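Local coordinates for protein magnesium transporter, putative (Shewanella oneidensis MR-1, PDB 3KXR) that probably takes part in moving magnesium or related cations across the membrane, this chain being its intracellular N-domain portion and paired CBS domains, at residues L8-L13 / E27-R32; E16-W21 / Q43-Y48; A97-G102 / A156-G161; L129-T134 / L150-D155. All coordinates share one frame; numbering follows the deposited sequence.

In the fold
Contacts 1 and 2 lie in the helical MgtE intracellular N domain, contacts 3 and 4 in the CBS part. The first two have centres about 12 Å apart, their segments alternate along the sequence, and helices 15-20, 27-36 and 39-50 pack as one small bundle. Contact 4 pairs strands 129-130 and 149-153 in the sheet of the second CBS domain, whose third strand, 159-164, belongs to contact 3. It nests in the loop closed by contact 3, centres about 10 Å apart, which joins the CBS domains. Contacts 1 and 3, about 32 Å apart between centres, thus belong to separate parts: a helical domain that touches a second subunit, and the paired CBS domains.

Contact 1: L8-L13 / E27-R32; sequences LLFAQL and ESFTDR
The N-terminal loop that leads into helix 15-20 lays Leu9, Phe10 and Leu13 against helix 27-36 of the MgtE intracellular N domain, where Phe29 and Arg32 receive them. Phe10 reaches in with CE1, which sits over one face of the Phe29 ring, toward its rim, 4.0 Å from Phe29 CE1. The two rings lie obliquely, planes at 50° and centroids 5.5 Å apart. Leu13 comes from another direction, its CD1 lying in the plane of the Phe29 ring at the edge, 3.9 Å from Phe29 CE2. Leu9 adds CD2 at 4.3 Å from Phe29 CE1. Phe29 can meet all three because its CG stands anti to the backbone N (chi1 177°), which brings the end of the ring close to the loop. This is part of the buried apolar packing of a small helical bundle, and Leu18 of helix 15-20 also packs on Phe29 and Leu13. The neighbouring ring atom, Phe10 CZ, lies at the edge of the Arg32 guanidinium, 4.0 Å from Arg32 NE, with the two planes 74° apart. An alanine in place of Phe10 is likely to leave a gap over the Phe29 face and deprive the Arg32 guanidinium of its aromatic neighbour. Val66 of the second subunit packs on Phe29, and His62 of that subunit on Arg32.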
loop_
_atom_site.group_PDB
_atom_site.type_symbol
_atom_site.label_atom_id
_atom_site.label_comp_id
_atom_site.label_asym_id
_atom_site.label_seq_id
_atom_site.Cartn_x
_atom_site.Cartn_y
_atom_site.Cartn_z
ATOM N N LEU A 8 -6.520 16.302 -3.117
ATOM C CA LEU A 8 -6.915 15.001 -3.740
ATOM C C LEU A 8 -8.324 14.568 -3.353
ATOM O O LEU A 8 -8.827 14.938 -2.298
ATOM C CB LEU A 8 -5.926 13.846 -3.401
ATOM C CG LEU A 8 -4.808 13.434 -4.400
ATOM C CD1 LEU A 8 -3.436 13.996 -4.004
ATOM C CD2 LEU A 8 -4.699 11.905 -4.569
ATOM N N LEU A 9 -8.924 13.741 -4.209
ATOM C CA LEU A 9 -10.329 13.313 -4.083
ATOM C C LEU A 9 -10.562 12.207 -3.062
ATOM O O LEU A 9 -11.416 12.312 -2.171
ATOM C CB LEU A 9 -10.858 12.803 -5.438
ATOM C CG LEU A 9 -12.298 12.250 -5.481
ATOM C CD1 LEU A 9 -13.264 13.315 -5.036
ATOM C CD2 LEU A 9 -12.710 11.706 -6.855
ATOM N N PHE A 10 -9.834 11.117 -3.233
ATOM C CA PHE A 10 -10.032 9.968 -2.378
ATOM C C PHE A 10 -9.522 10.307 -0.971
ATOM O O PHE A 10 -10.034 9.778 0.007
ATOM C CB PHE A 10 -9.408 8.708 -3.004
ATOM C CG PHE A 10 -9.906 8.423 -4.439
ATOM C CD1 PHE A 10 -11.156 7.810 -4.668
ATOM C CD2 PHE A 10 -9.134 8.795 -5.568
ATOM C CE1 PHE A 10 -11.627 7.547 -6.000
ATOM C CE2 PHE A 10 -9.598 8.548 -6.911
ATOM C CZ PHE A 10 -10.841 7.924 -7.119
ATOM N N ALA A 11 -8.582 11.252 -0.858
ATOM C CA ALA A 11 -8.205 11.844 0.464
ATOM C C ALA A 11 -9.351 12.662 1.144
ATOM O O ALA A 11 -9.259 13.011 2.322
ATOM C CB ALA A 11 -6.920 12.720 0.337
ATOM N N GLN A 12 -10.415 12.955 0.394
ATOM C CA GLN A 12 -11.520 13.773 0.866
ATOM C C GLN A 12 -12.730 12.932 1.273
ATOM O O GLN A 12 -13.706 13.478 1.781
ATOM C CB GLN A 12 -11.949 14.749 -0.236
ATOM C CG GLN A 12 -11.335 16.103 -0.187
ATOM C CD GLN A 12 -11.812 16.934 -1.345
ATOM O OE1 GLN A 12 -12.698 17.792 -1.212
ATOM N NE2 GLN A 12 -11.250 16.665 -2.511
ATOM N N LEU A 13 -12.685 11.625 1.029
ATOM C CA LEU A 13 -13.801 10.727 1.360
ATOM C C LEU A 13 -13.414 9.719 2.424
ATOM O O LEU A 13 -12.450 9.017 2.264
ATOM C CB LEU A 13 -14.229 9.941 0.125
ATOM C CG LEU A 13 -15.203 10.606 -0.845
ATOM C CD1 LEU A 13 -15.597 9.581 -1.862
ATOM C CD2 LEU A 13 -16.469 11.158 -0.169
ATOM N N GLU A 27 -18.782 -0.035 -7.977
ATOM C CA GLU A 27 -17.824 -0.798 -7.195
ATOM C C GLU A 27 -16.419 -0.359 -7.613
ATOM O O GLU A 27 -15.538 -0.250 -6.759
ATOM C CB GLU A 27 -18.057 -2.323 -7.311
ATOM C CG GLU A 27 -19.077 -2.914 -6.256
ATOM N N SER A 28 -16.242 -0.041 -8.898
ATOM C CA SER A 28 -14.956 0.404 -9.442
ATOM C C SER A 28 -14.438 1.629 -8.688
ATOM O O SER A 28 -13.241 1.746 -8.378
ATOM C CB SER A 28 -15.046 0.691 -10.955
ATOM O OG SER A 28 -15.812 1.851 -11.282
ATOM N N PHE A 29 -15.346 2.526 -8.359
ATOM C CA PHE A 29 -14.991 3.745 -7.663
ATOM C C PHE A 29 -14.622 3.407 -6.212
ATOM O O PHE A 29 -13.640 3.920 -5.668
ATOM C CB PHE A 29 -16.174 4.720 -7.731
ATOM C CG PHE A 29 -15.954 5.981 -6.986
ATOM C CD1 PHE A 29 -15.608 7.142 -7.643
ATOM C CD2 PHE A 29 -16.096 6.015 -5.615
ATOM C CE1 PHE A 29 -15.385 8.326 -6.950
ATOM C CE2 PHE A 29 -15.861 7.212 -4.901
ATOM C CZ PHE A 29 -15.509 8.364 -5.580
ATOM N N THR A 30 -15.407 2.541 -5.590
ATOM C CA THR A 30 -15.120 2.160 -4.235
ATOM C C THR A 30 -13.742 1.520 -4.156
ATOM O O THR A 30 -12.927 1.913 -3.318
ATOM C CB THR A 30 -16.191 1.228 -3.674
ATOM O OG1 THR A 30 -17.422 1.958 -3.560
ATOM C CG2 THR A 30 -15.768 0.701 -2.284
ATOM N N ASP A 31 -13.461 0.596 -5.068
ATOM C CA ASP A 31 -12.161 -0.073 -5.097
ATOM C C ASP A 31 -10.989 0.865 -5.301
ATOM O O ASP A 31 -9.933 0.647 -4.707
ATOM C CB ASP A 31 -12.129 -1.159 -6.175
ATOM C CG ASP A 31 -13.120 -2.281 -5.893
ATOM O OD1 ASP A 31 -13.572 -2.412 -4.744
ATOM O OD2 ASP A 31 -13.479 -3.016 -6.826
ATOM N N ARG A 32 -11.136 1.883 -6.141
ATOM C CA ARG A 32 -10.016 2.798 -6.341
ATOM C C ARG A 32 -9.819 3.617 -5.063
ATOM O O ARG A 32 -8.692 3.880 -4.653
ATOM C CB ARG A 32 -10.220 3.708 -7.561
ATOM C CG ARG A 32 -10.023 2.980 -8.922
ATOM C CD ARG A 32 -10.012 3.947 -10.158
ATOM N NE ARG A 32 -10.987 5.030 -9.947
ATOM C CZ ARG A 32 -12.250 5.051 -10.403
ATOM N NH1 ARG A 32 -12.733 4.038 -11.129
ATOM N NH2 ARG A 32 -13.040 6.099 -10.130
#

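Contact 2: E16-W21 / Q43-Y48; sequences EDLIEW and QRFELY
A bend at chi2 (88°) brings the Glu16 carboxylate up to helix 39-50, while Arg44, its CG anti to the backbone N, folds back through chi2 and chi3 to meet it. The result is a salt bridge: Arg44 NH1 donates to Glu16 OE2 at 3.0 Å with a nearly straight N-H...O angle of 166°. The oxygen is approached on its syn side, a little out of the carboxylate plane, and it lies in the guanidinium plane although the two flat groups are turned against each other. Nearer the backbone, Glu16 CG rests against the Tyr48 ring, 3.5 Å from Tyr48 CE1. One turn along, Ile19 drives its CD1 over a face of the Phe45 ring, a CH-pi contact 3.9 Å from the centroid, and its CG1 lies 3.7 Å from Tyr48 CB. Leu18 CB meets the edge of the same Phe45 ring. Helices 15-20 and 39-50 of the MgtE N domain run roughly alongside here, their axes 9.5 Å apart at closest and crossing at -31°. Helix 27-36 closes this part of the bundle, with Thr30 and Leu34 against Phe45. An alanine in place of Glu16 would probably leave Arg44 without this carboxylate and open a gap where CG touches the Tyr48 ring. The ion pair thus sits beside an apolar seam at the partly exposed margin, where each charge would be expected to stabilise the other.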
loop_
_atom_site.group_PDB
_atom_site.type_symbol
_atom_site.label_atom_id
_atom_site.label_comp_id
_atom_site.label_asym_id
_atom_site.label_seq_id
_atom_site.Cartn_x
_atom_site.Cartn_y
_atom_site.Cartn_z
ATOM N N GLU A 16 -16.302 5.620 5.823
ATOM C CA GLU A 16 -17.719 5.680 6.249
ATOM C C GLU A 16 -18.607 6.283 5.168
ATOM O O GLU A 16 -19.742 5.862 4.973
ATOM C CB GLU A 16 -17.902 6.519 7.534
ATOM C CG GLU A 16 -17.213 5.972 8.820
ATOM C CD GLU A 16 -15.744 6.436 9.019
ATOM O OE1 GLU A 16 -15.122 7.001 8.098
ATOM O OE2 GLU A 16 -15.203 6.212 10.120
ATOM N N ASP A 17 -18.086 7.301 4.491
ATOM C CA ASP A 17 -18.785 7.887 3.377
ATOM C C ASP A 17 -19.035 6.802 2.343
ATOM O O ASP A 17 -20.125 6.682 1.816
ATOM C CB ASP A 17 -17.939 8.996 2.755
ATOM C CG ASP A 17 -17.640 10.158 3.733
ATOM O OD1 ASP A 17 -18.373 10.341 4.751
ATOM O OD2 ASP A 17 -16.664 10.905 3.450
ATOM N N LEU A 18 -18.017 6.004 2.061
ATOM C CA LEU A 18 -18.144 4.976 1.042
ATOM C C LEU A 18 -19.257 4.012 1.398
ATOM O O LEU A 18 -20.090 3.712 0.560
ATOM C CB LEU A 18 -16.827 4.231 0.824
ATOM C CG LEU A 18 -15.670 5.031 0.204
ATOM C CD1 LEU A 18 -14.387 4.186 0.163
ATOM C CD2 LEU A 18 -16.018 5.545 -1.218
ATOM N N ILE A 19 -19.300 3.593 2.659
ATOM C CA ILE A 19 -20.306 2.651 3.156
ATOM C C ILE A 19 -21.703 3.231 3.045
ATOM O O ILE A 19 -22.644 2.590 2.524
ATOM C CB ILE A 19 -20.040 2.239 4.626
ATOM C CG1 ILE A 19 -18.796 1.349 4.715
ATOM C CG2 ILE A 19 -21.246 1.501 5.219
ATOM C CD1 ILE A 19 -19.020 -0.087 4.244
ATOM N N GLU A 20 -21.820 4.468 3.498
ATOM C CA GLU A 20 -23.096 5.137 3.472
ATOM C C GLU A 20 -23.590 5.286 2.030
ATOM O O GLU A 20 -24.791 5.233 1.772
ATOM C CB GLU A 20 -22.941 6.490 4.124
ATOM C CG GLU A 20 -24.208 7.320 4.145
ATOM C CD GLU A 20 -23.898 8.784 4.275
ATOM O OE1 GLU A 20 -22.716 9.108 4.538
ATOM O OE2 GLU A 20 -24.833 9.608 4.104
ATOM N N TRP A 21 -22.664 5.436 1.093
ATOM C CA TRP A 21 -23.012 5.592 -0.316
ATOM C C TRP A 21 -22.828 4.350 -1.178
ATOM O O TRP A 21 -22.658 4.444 -2.408
ATOM C CB TRP A 21 -22.214 6.751 -0.875
ATOM C CG TRP A 21 -22.990 7.976 -0.836
ATOM C CD1 TRP A 21 -24.131 8.208 -0.123
ATOM C CD2 TRP A 21 -22.712 9.162 -1.546
ATOM N NE1 TRP A 21 -24.585 9.462 -0.362
ATOM C CE2 TRP A 21 -23.732 10.076 -1.240
ATOM C CE3 TRP A 21 -21.706 9.541 -2.433
ATOM C CZ2 TRP A 21 -23.773 11.359 -1.782
ATOM C CZ3 TRP A 21 -21.744 10.824 -2.982
ATOM C CH2 TRP A 21 -22.764 11.717 -2.652
ATOM N N GLN A 43 -9.394 -1.134 6.955
ATOM C CA GLN A 43 -9.856 -2.009 8.040
ATOM C C GLN A 43 -11.207 -1.502 8.568
ATOM O O GLN A 43 -12.122 -2.284 8.811
ATOM C CB GLN A 43 -8.815 -2.105 9.168
ATOM C CG GLN A 43 -7.548 -2.958 8.847
ATOM C CD GLN A 43 -6.370 -2.858 9.915
ATOM O OE1 GLN A 43 -6.490 -2.224 10.984
ATOM N NE2 GLN A 43 -5.246 -3.520 9.605
ATOM N N ARG A 44 -11.321 -0.184 8.701
ATOM C CA ARG A 44 -12.537 0.467 9.162
ATOM C C ARG A 44 -13.668 0.195 8.193
ATOM O O ARG A 44 -14.794 -0.099 8.595
ATOM C CB ARG A 44 -12.296 1.979 9.358
ATOM C CG ARG A 44 -13.362 2.709 10.236
ATOM C CD ARG A 44 -12.822 3.950 11.088
ATOM N NE ARG A 44 -11.510 4.471 10.656
ATOM C CZ ARG A 44 -11.271 5.554 9.887
ATOM N NH1 ARG A 44 -12.258 6.345 9.431
ATOM N NH2 ARG A 44 -9.999 5.856 9.564
ATOM N N PHE A 45 -13.360 0.229 6.910
ATOM C CA PHE A 45 -14.365 -0.078 5.921
ATOM C C PHE A 45 -14.887 -1.537 6.028
ATOM O O PHE A 45 -16.101 -1.785 5.954
ATOM C CB PHE A 45 -13.823 0.210 4.520
ATOM C CG PHE A 45 -14.775 -0.164 3.415
ATOM C CD1 PHE A 45 -15.621 0.798 2.848
ATOM C CD2 PHE A 45 -14.831 -1.472 2.947
ATOM C CE1 PHE A 45 -16.494 0.455 1.842
ATOM C CE2 PHE A 45 -15.705 -1.829 1.933
ATOM C CZ PHE A 45 -16.546 -0.867 1.370
ATOM N N GLU A 46 -13.986 -2.490 6.187
ATOM C CA GLU A 46 -14.387 -3.892 6.295
ATOM C C GLU A 46 -15.275 -4.127 7.503
ATOM O O GLU A 46 -16.219 -4.912 7.415
ATOM C CB GLU A 46 -13.166 -4.846 6.346
ATOM C CG GLU A 46 -12.297 -4.867 5.038
ATOM C CD GLU A 46 -13.121 -5.174 3.743
ATOM O OE1 GLU A 46 -13.984 -6.085 3.777
ATOM O OE2 GLU A 46 -12.923 -4.508 2.686
ATOM N N LEU A 47 -14.996 -3.432 8.611
ATOM C CA LEU A 47 -15.820 -3.572 9.815
ATOM C C LEU A 47 -17.212 -2.966 9.634
ATOM O O LEU A 47 -18.218 -3.580 10.019
ATOM C CB LEU A 47 -15.154 -2.941 11.016
ATOM C CG LEU A 47 -13.928 -3.691 11.550
ATOM C CD1 LEU A 47 -13.150 -2.767 12.456
ATOM C CD2 LEU A 47 -14.274 -4.997 12.264
ATOM N N TYR A 48 -17.262 -1.763 9.074
ATOM C CA TYR A 48 -18.533 -1.122 8.767
ATOM C C TYR A 48 -19.320 -1.952 7.745
ATOM O O TYR A 48 -20.530 -2.038 7.789
ATOM C CB TYR A 48 -18.315 0.269 8.211
ATOM C CG TYR A 48 -18.247 1.357 9.244
ATOM C CD1 TYR A 48 -19.147 2.416 9.237
ATOM C CD2 TYR A 48 -17.296 1.335 10.226
ATOM C CE1 TYR A 48 -19.091 3.419 10.203
ATOM C CE2 TYR A 48 -17.232 2.343 11.195
ATOM C CZ TYR A 48 -18.129 3.367 11.173
ATOM O OH TYR A 48 -18.039 4.343 12.116
#

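Contact 3: A97-G102 / A156-G161; sequences ADKYLG and AGELIG
Ala156 begins the join between the two CBS domains by offering its carbonyl O to the aliphatic part of Lys99, whose CD lies 3.4 Å away. At Gly157 the backbone takes angles at which a CB would jam against the preceding carbonyl O and also crowd Lys99 CD. Its own O accepts from Tyr100 N at 3.0 Å, in the carbonyl plane, and a water that also donates to Tyr100 O donates to it as well. Glu158 pairs with Lys99 in a single beta bridge between the domains. Its side chain runs extended beyond CG, and OE2 forms a salt bridge with Lys99 NZ at 3.1 Å; the lysine bends at chi2 and chi4 to cross it obliquely. Leu159 then returns the backbone bond, N to Asp98 O at 3.1 Å, and sets its CB 4.2 Å from Tyr100 CB. Leu159 also packs on Phe92 and Val94 of strand 90-94, in the sheet of the first domain. Ile160 and Gly161 form a classic beta bulge opposite Val152. Two backbone bonds flanking one bridge therefore set the local register between the two loops, while the partly exposed ion pair beside them would be expected to add a favourable electrostatic term.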
loop_
_atom_site.group_PDB
_atom_site.type_symbol
_atom_site.label_atom_id
_atom_site.label_comp_id
_atom_site.label_asym_id
_atom_site.label_seq_id
_atom_site.Cartn_x
_atom_site.Cartn_y
_atom_site.Cartn_z
ATOM N N ALA A 97 -5.836 -21.304 16.161
ATOM C CA ALA A 97 -6.908 -20.931 15.225
ATOM C C ALA A 97 -7.456 -19.538 15.564
ATOM O O ALA A 97 -8.503 -19.149 15.069
ATOM C CB ALA A 97 -8.030 -21.970 15.252
ATOM N N ASP A 98 -6.753 -18.789 16.412
ATOM C CA ASP A 98 -7.126 -17.398 16.753
ATOM C C ASP A 98 -8.349 -17.301 17.654
ATOM O O ASP A 98 -8.935 -16.233 17.765
ATOM C CB ASP A 98 -7.383 -16.544 15.481
ATOM C CG ASP A 98 -6.294 -15.516 15.207
ATOM O OD1 ASP A 98 -6.073 -14.582 16.025
ATOM O OD2 ASP A 98 -5.666 -15.614 14.117
ATOM N N LYS A 99 -8.740 -18.401 18.286
ATOM C CA LYS A 99 -9.844 -18.369 19.237
ATOM C C LYS A 99 -9.379 -17.696 20.499
ATOM O O LYS A 99 -8.345 -18.057 21.039
ATOM C CB LYS A 99 -10.318 -19.780 19.591
ATOM C CG LYS A 99 -10.670 -20.615 18.365
ATOM C CD LYS A 99 -11.951 -20.115 17.639
ATOM C CE LYS A 99 -12.122 -20.772 16.237
ATOM N NZ LYS A 99 -11.906 -19.789 15.097
ATOM N N TYR A 100 -10.152 -16.735 20.969
ATOM C CA TYR A 100 -9.867 -16.093 22.221
ATOM C C TYR A 100 -9.947 -17.129 23.319
ATOM O O TYR A 100 -10.950 -17.789 23.427
ATOM C CB TYR A 100 -10.885 -15.003 22.490
ATOM C CG TYR A 100 -10.852 -14.410 23.877
ATOM C CD1 TYR A 100 -9.878 -13.502 24.247
ATOM C CD2 TYR A 100 -11.823 -14.713 24.799
ATOM C CE1 TYR A 100 -9.850 -12.934 25.490
ATOM C CE2 TYR A 100 -11.793 -14.161 26.077
ATOM C CZ TYR A 100 -10.807 -13.257 26.396
ATOM O OH TYR A 100 -10.770 -12.708 27.656
ATOM N N LEU A 101 -8.885 -17.255 24.119
ATOM C CA LEU A 101 -8.866 -18.095 25.318
ATOM C C LEU A 101 -9.054 -17.310 26.643
ATOM O O LEU A 101 -9.594 -17.830 27.585
ATOM C CB LEU A 101 -7.511 -18.810 25.385
ATOM C CG LEU A 101 -7.072 -19.688 24.211
ATOM C CD1 LEU A 101 -5.760 -20.325 24.535
ATOM C CD2 LEU A 101 -8.146 -20.777 23.914
ATOM N N GLY A 102 -8.532 -16.090 26.736
ATOM C CA GLY A 102 -8.559 -15.331 27.991
ATOM C C GLY A 102 -7.666 -14.100 27.982
ATOM O O GLY A 102 -7.057 -13.766 26.982
ATOM N N ALA A 156 -17.564 -16.847 15.421
ATOM C CA ALA A 156 -16.724 -18.066 15.393
ATOM C C ALA A 156 -15.812 -18.225 16.636
ATOM O O ALA A 156 -15.102 -19.217 16.746
ATOM C CB ALA A 156 -15.861 -18.076 14.127
ATOM N N GLY A 157 -15.814 -17.242 17.541
ATOM C CA GLY A 157 -14.955 -17.249 18.732
ATOM C C GLY A 157 -13.600 -16.583 18.559
ATOM O O GLY A 157 -12.805 -16.572 19.486
ATOM N N GLU A 158 -13.341 -16.036 17.374
ATOM C CA GLU A 158 -12.055 -15.440 17.062
ATOM C C GLU A 158 -11.954 -14.036 17.595
ATOM O O GLU A 158 -12.859 -13.216 17.441
ATOM C CB GLU A 158 -11.785 -15.383 15.560
ATOM C CG GLU A 158 -11.752 -16.748 14.882
ATOM C CD GLU A 158 -11.299 -16.687 13.412
ATOM O OE1 GLU A 158 -10.883 -15.595 12.917
ATOM O OE2 GLU A 158 -11.342 -17.759 12.772
ATOM N N LEU A 159 -10.818 -13.760 18.203
ATOM C CA LEU A 159 -10.525 -12.436 18.715
ATOM C C LEU A 159 -10.324 -11.524 17.535
ATOM O O LEU A 159 -9.368 -11.680 16.823
ATOM C CB LEU A 159 -9.231 -12.490 19.542
ATOM C CG LEU A 159 -8.772 -11.181 20.134
ATOM C CD1 LEU A 159 -9.925 -10.624 20.979
ATOM C CD2 LEU A 159 -7.489 -11.419 20.935
ATOM N N ILE A 160 -11.221 -10.579 17.307
ATOM C CA ILE A 160 -11.035 -9.667 16.185
ATOM C C ILE A 160 -10.479 -8.293 16.567
ATOM O O ILE A 160 -10.045 -7.539 15.690
ATOM C CB ILE A 160 -12.308 -9.500 15.378
ATOM C CG1 ILE A 160 -13.352 -8.751 16.195
ATOM C CG2 ILE A 160 -12.814 -10.882 14.907
ATOM C CD1 ILE A 160 -14.719 -8.709 15.502
ATOM N N GLY A 161 -10.467 -7.958 17.850
ATOM C CA GLY A 161 -9.972 -6.640 18.281
ATOM C C GLY A 161 -10.441 -6.264 19.674
ATOM O O GLY A 161 -10.867 -7.117 20.441
HETATM O O HOH W 1 -13.197 -17.551 21.905
#

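Contact 4: L129-T134 / L150-D155; sequences LTANTT and LPVIDD
Leu129 and Leu150 pack together across the first and last strands of a beta-alpha-beta unit, in which strand 129-130 pairs parallel with strand 149-153 and helix 135-143 links them within the second CBS domain. Leu129 CB lies 3.9 Å from Pro151 O and 4.3 Å from Val152 CG2. Its CG, anti to the carbonyl carbon (chi1 -60°), comes 4.0 Å from Leu150 CD1, and that same methyl touches both CD1 and CD2 at the tip, the two leucines crossing at about a right angle. Ala138 and Ala141 of the crossover helix also pack on Leu129. The backbone grips the same residue twice: Leu129 N donates to Pro151 O at 2.8 Å, and Leu129 O accepts from Ile153 N, straight at 166°. Beyond it the pairing fades, the bond from Ala131 N to Ile153 O being weak, though Ala131 CB still sits 4.1 Å from Val152 CG1. Strand 129-130 ends in a type I turn from Thr130 to Thr133, and Thr134 then caps helix 135-143 through a bond from Asp137 N to its OG1. Within the turn Thr130 O takes two donors from one face of its plane, Thr133 N and Thr133 OG1, the hydroxyl at 2.8 Å.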
loop_
_atom_site.group_PDB
_atom_site.type_symbol
_atom_site.label_atom_id
_atom_site.label_comp_id
_atom_site.label_asym_id
_atom_site.label_seq_id
_atom_site.Cartn_x
_atom_site.Cartn_y
_atom_site.Cartn_z
ATOM N N LEU A 129 -16.577 -9.158 24.678
ATOM C CA LEU A 129 -17.829 -8.816 24.024
ATOM C C LEU A 129 -17.967 -9.591 22.725
ATOM O O LEU A 129 -16.995 -9.764 21.987
ATOM C CB LEU A 129 -17.853 -7.333 23.708
ATOM C CG LEU A 129 -17.736 -6.473 24.955
ATOM C CD1 LEU A 129 -17.460 -5.047 24.595
ATOM C CD2 LEU A 129 -18.994 -6.653 25.833
ATOM N N THR A 130 -19.173 -10.054 22.439
ATOM C CA THR A 130 -19.508 -10.504 21.103
ATOM C C THR A 130 -19.658 -9.262 20.218
ATOM O O THR A 130 -20.119 -8.214 20.685
ATOM C CB THR A 130 -20.809 -11.331 21.108
ATOM O OG1 THR A 130 -21.873 -10.539 21.662
ATOM C CG2 THR A 130 -20.604 -12.594 21.944
ATOM N N ALA A 131 -19.279 -9.399 18.944
ATOM C CA ALA A 131 -19.243 -8.287 17.983
ATOM C C ALA A 131 -20.638 -7.719 17.731
ATOM O O ALA A 131 -20.799 -6.566 17.339
ATOM C CB ALA A 131 -18.627 -8.747 16.681
ATOM N N ASN A 132 -21.642 -8.546 17.978
ATOM C CA ASN A 132 -23.037 -8.140 17.806
ATOM C C ASN A 132 -23.623 -7.460 19.038
ATOM O O ASN A 132 -24.748 -7.039 18.991
ATOM C CB ASN A 132 -23.902 -9.338 17.404
ATOM C CG ASN A 132 -24.023 -10.353 18.504
ATOM O OD1 ASN A 132 -23.309 -10.308 19.489
ATOM N ND2 ASN A 132 -24.932 -11.265 18.347
ATOM N N THR A 133 -22.880 -7.340 20.139
ATOM C CA THR A 133 -23.391 -6.595 21.309
ATOM C C THR A 133 -23.757 -5.160 20.901
ATOM O O THR A 133 -23.071 -4.561 20.045
ATOM C CB THR A 133 -22.344 -6.560 22.414
ATOM O OG1 THR A 133 -21.998 -7.906 22.746
ATOM C CG2 THR A 133 -22.845 -5.822 23.641
ATOM N N THR A 134 -24.842 -4.625 21.476
ATOM C CA THR A 134 -25.280 -3.264 21.141
ATOM C C THR A 134 -24.282 -2.275 21.690
ATOM O O THR A 134 -23.561 -2.578 22.650
ATOM C CB THR A 134 -26.673 -2.885 21.701
ATOM O OG1 THR A 134 -26.628 -2.898 23.125
ATOM C CG2 THR A 134 -27.772 -3.821 21.221
ATOM N N LEU A 150 -11.927 -3.991 26.598
ATOM C CA LEU A 150 -12.390 -5.367 26.528
ATOM C C LEU A 150 -12.128 -5.946 25.144
ATOM O O LEU A 150 -12.251 -5.241 24.143
ATOM C CB LEU A 150 -13.883 -5.449 26.817
ATOM C CG LEU A 150 -14.374 -5.322 28.267
ATOM C CD1 LEU A 150 -15.920 -5.347 28.312
ATOM C CD2 LEU A 150 -13.770 -6.435 29.133
ATOM N N PRO A 151 -11.798 -7.235 25.081
ATOM C CA PRO A 151 -11.682 -7.910 23.804
ATOM C C PRO A 151 -13.039 -8.138 23.162
ATOM O O PRO A 151 -14.051 -8.367 23.865
ATOM C CB PRO A 151 -11.052 -9.256 24.181
ATOM C CG PRO A 151 -11.512 -9.489 25.534
ATOM C CD PRO A 151 -11.677 -8.178 26.198
ATOM N N VAL A 152 -13.041 -8.101 21.836
ATOM C CA VAL A 152 -14.204 -8.399 21.051
ATOM C C VAL A 152 -13.962 -9.666 20.221
ATOM O O VAL A 152 -12.933 -9.820 19.574
ATOM C CB VAL A 152 -14.543 -7.217 20.143
ATOM C CG1 VAL A 152 -15.749 -7.556 19.289
ATOM C CG2 VAL A 152 -14.805 -5.964 20.985
ATOM N N ILE A 153 -14.910 -10.582 20.269
ATOM C CA ILE A 153 -14.832 -11.801 19.474
ATOM C C ILE A 153 -15.973 -11.854 18.449
ATOM O O ILE A 153 -17.040 -11.261 18.640
ATOM C CB ILE A 153 -14.862 -13.073 20.358
ATOM C CG1 ILE A 153 -16.145 -13.134 21.195
ATOM C CG2 ILE A 153 -13.616 -13.154 21.248
ATOM C CD1 ILE A 153 -16.374 -14.480 21.808
ATOM N N ASP A 154 -15.728 -12.557 17.352
ATOM C CA ASP A 154 -16.720 -12.715 16.313
ATOM C C ASP A 154 -17.584 -13.906 16.680
ATOM O O ASP A 154 -17.407 -14.463 17.736
ATOM C CB ASP A 154 -16.056 -12.828 14.927
ATOM C CG ASP A 154 -15.361 -14.151 14.697
ATOM O OD1 ASP A 154 -15.539 -15.078 15.524
ATOM O OD2 ASP A 154 -14.649 -14.271 13.666
ATOM N N ASP A 155 -18.532 -14.294 15.838
ATOM C CA ASP A 155 -19.416 -15.422 16.199
ATOM C C ASP A 155 -18.724 -16.781 16.084
ATOM O O ASP A 155 -19.258 -17.759 16.579
ATOM C CB ASP A 155 -20.722 -15.423 15.376
ATOM C CG ASP A 155 -20.470 -15.328 13.875
ATOM O OD1 ASP A 155 -19.282 -15.264 13.466
ATOM O OD2 ASP A 155 -21.456 -15.300 13.090
#